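Local coordinates for protein type III pantothenate kinase (Campylobacter jejuni, PDB 2NRH) that probably phosphorylates pantothenate with ATP, the first step in coenzyme A biosynthesis, working as a homodimer that needs a monovalent cation, at residues B[65-70]-B[103-108]. The protein carries 2 engineered substitutions. Numbering follows the deposited sequence.
Sequences LFDTIY and NSIHLG
His106 carries its ring anti to the backbone N (chi1 178°), and Thr68 sets OG1 in the same relation to its own N (chi1 -172°). The two side chains then run side by side in one direction, and OG1 reaches the edge of the imidazole near its plane. Thr68 OG1 and His106 ND1 are hydrogen-bonded at a very short 2.5 Å; the proton may sit on either atom. OG1 also accepts from Tyr70 N, at 3.2 Å, which closes an ST turn. A water joins the same group: it bonds to Thr68 OG1, accepts from Ile69 N and donates to His106 O. Three bonds thus grip the hydroxyl. NE2 of His106 is bonded to Asp99, so both ring nitrogens have partners and the ring's rotation is fixed. One backbone bond spans the contact, from His106 N to Asp67 O, 2.9 Å long and nearly straight at 166°.

Two aromatic side chains pack against His106. The Phe66 ring puts CZ 3.5 Å from His106 CB, with the two rings set obliquely. Tyr70 CB lies in the imidazole plane at its edge, 3.7 Å from His106 CE1. Over one imidazole face sits Gly108 N, 3.7 Å above the ring centre. At the more exposed part of the contact, Asp67 and Ile105 lie alongside each other, OD2 of Asp67 being 4.0 Å from CG1 of Ile105. Leu73 and Ile101 also touch His106.

The contact ties the loop between strand 57-59 and helix 75-81 to strand 105-113, an outermost strand of its sheet. Tyr70, a predicted substrate-binding residue, bonds through OH to Arg77 and packs on Ala149 of the second subunit. Phe66, Tyr70 and His106 form an aromatic cluster that reaches the probable pantothenate site of this ASKHA-fold kinase through Tyr70.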
loop_
_atom_site.group_PDB
_atom_site.type_symbol
_atom_site.label_atom_id
_atom_site.label_comp_id
_atom_site.label_asym_id
_atom_site.label_seq_id
_atom_site.Cartn_x
_atom_site.Cartn_y
_atom_site.Cartn_z
ATOM N N LEU B 65 -3.235 29.436 -9.595
ATOM C CA LEU B 65 -2.086 29.879 -8.788
ATOM C C LEU B 65 -2.118 29.284 -7.354
ATOM O O LEU B 65 -3.019 29.532 -6.527
ATOM C CB LEU B 65 -1.897 31.420 -8.838
ATOM C CG LEU B 65 -2.059 32.116 -10.230
ATOM C CD1 LEU B 65 -1.665 33.534 -10.177
ATOM C CD2 LEU B 65 -1.339 31.411 -11.443
ATOM N N PHE B 66 -1.110 28.489 -7.054
ATOM C CA PHE B 66 -1.174 27.619 -5.927
ATOM C C PHE B 66 0.208 27.543 -5.343
ATOM O O PHE B 66 1.131 27.208 -6.027
ATOM C CB PHE B 66 -1.682 26.248 -6.428
ATOM C CG PHE B 66 -1.788 25.209 -5.371
ATOM C CD1 PHE B 66 -2.791 25.267 -4.426
ATOM C CD2 PHE B 66 -0.897 24.145 -5.354
ATOM C CE1 PHE B 66 -2.894 24.308 -3.457
ATOM C CE2 PHE B 66 -1.015 23.181 -4.424
ATOM C CZ PHE B 66 -2.001 23.267 -3.442
ATOM N N ASP B 67 0.356 27.870 -4.071
ATOM C CA ASP B 67 1.687 28.003 -3.461
ATOM C C ASP B 67 2.233 26.651 -2.965
ATOM O O ASP B 67 1.869 26.188 -1.922
ATOM C CB ASP B 67 1.651 29.064 -2.339
ATOM C CG ASP B 67 3.057 29.529 -1.870
ATOM O OD1 ASP B 67 4.109 28.892 -2.162
ATOM O OD2 ASP B 67 3.099 30.598 -1.186
ATOM N N THR B 68 3.103 26.046 -3.769
ATOM C CA THR B 68 3.739 24.701 -3.543
ATOM C C THR B 68 5.217 24.702 -4.039
ATOM O O THR B 68 5.563 25.476 -4.919
ATOM C CB THR B 68 2.913 23.515 -4.286
ATOM O OG1 THR B 68 3.441 22.242 -3.899
ATOM C CG2 THR B 68 3.042 23.586 -5.771
ATOM N N ILE B 69 6.073 23.839 -3.500
ATOM C CA ILE B 69 7.423 23.599 -4.070
ATOM C C ILE B 69 7.593 22.140 -4.498
ATOM O O ILE B 69 8.730 21.654 -4.730
ATOM C CB ILE B 69 8.581 23.905 -3.076
ATOM C CG1 ILE B 69 8.394 23.152 -1.764
ATOM C CG2 ILE B 69 8.781 25.417 -2.914
ATOM C CD1 ILE B 69 9.592 23.239 -0.858
ATOM N N TYR B 70 6.469 21.431 -4.478
ATOM C CA TYR B 70 6.376 20.028 -4.833
ATOM C C TYR B 70 6.531 19.966 -6.318
ATOM O O TYR B 70 5.657 20.408 -7.039
ATOM C CB TYR B 70 4.993 19.460 -4.426
ATOM C CG TYR B 70 4.781 17.957 -4.617
ATOM C CD1 TYR B 70 4.427 17.137 -3.533
ATOM C CD2 TYR B 70 4.913 17.360 -5.877
ATOM C CE1 TYR B 70 4.211 15.772 -3.700
ATOM C CE2 TYR B 70 4.703 16.027 -6.067
ATOM C CZ TYR B 70 4.341 15.229 -4.988
ATOM O OH TYR B 70 4.119 13.893 -5.202
ATOM N N ASN B 103 -3.075 27.553 5.578
ATOM C CA ASN B 103 -3.007 28.935 5.275
ATOM C C ASN B 103 -2.854 29.200 3.783
ATOM O O ASN B 103 -2.133 30.130 3.362
ATOM C CB ASN B 103 -1.878 29.582 6.078
ATOM C CG ASN B 103 -2.309 30.861 6.706
ATOM O OD1 ASN B 103 -2.006 31.940 6.199
ATOM N ND2 ASN B 103 -3.103 30.757 7.756
ATOM N N SER B 104 -3.588 28.401 3.005
ATOM C CA SER B 104 -3.507 28.445 1.587
ATOM C C SER B 104 -2.088 28.130 1.096
ATOM O O SER B 104 -1.724 28.561 -0.013
ATOM C CB SER B 104 -3.937 29.859 1.050
ATOM O OG SER B 104 -5.323 30.152 1.224
ATOM N N ILE B 105 -1.276 27.439 1.894
ATOM C CA ILE B 105 0.045 26.946 1.423
ATOM C C ILE B 105 0.113 25.429 1.431
ATOM O O ILE B 105 -0.358 24.782 2.358
ATOM C CB ILE B 105 1.217 27.555 2.232
ATOM C CG1 ILE B 105 1.236 29.085 2.023
ATOM C CG2 ILE B 105 2.597 27.031 1.732
ATOM C CD1 ILE B 105 1.981 29.841 3.065
ATOM N N HIS B 106 0.680 24.862 0.375
ATOM C CA HIS B 106 0.791 23.411 0.192
ATOM C C HIS B 106 2.078 23.015 0.864
ATOM O O HIS B 106 3.167 23.417 0.446
ATOM C CB HIS B 106 0.783 23.048 -1.314
ATOM C CG HIS B 106 0.931 21.572 -1.591
ATOM N ND1 HIS B 106 1.991 21.047 -2.304
ATOM C CD2 HIS B 106 0.179 20.512 -1.215
ATOM C CE1 HIS B 106 1.886 19.729 -2.350
ATOM N NE2 HIS B 106 0.799 19.380 -1.696
ATOM N N LEU B 107 1.931 22.293 1.970
ATOM C CA LEU B 107 3.025 21.886 2.805
ATOM C C LEU B 107 3.703 20.597 2.288
ATOM O O LEU B 107 4.758 20.179 2.779
ATOM C CB LEU B 107 2.499 21.669 4.234
ATOM C CG LEU B 107 1.901 22.865 5.021
ATOM C CD1 LEU B 107 1.494 22.425 6.423
ATOM C CD2 LEU B 107 2.794 24.095 5.132
ATOM N N GLY B 108 3.120 19.928 1.304
ATOM C CA GLY B 108 3.677 18.623 0.975
ATOM C C GLY B 108 2.530 17.662 0.864
ATOM O O GLY B 108 1.390 18.037 1.098
HETATM O O HOH W 1 4.859 22.132 -1.468
#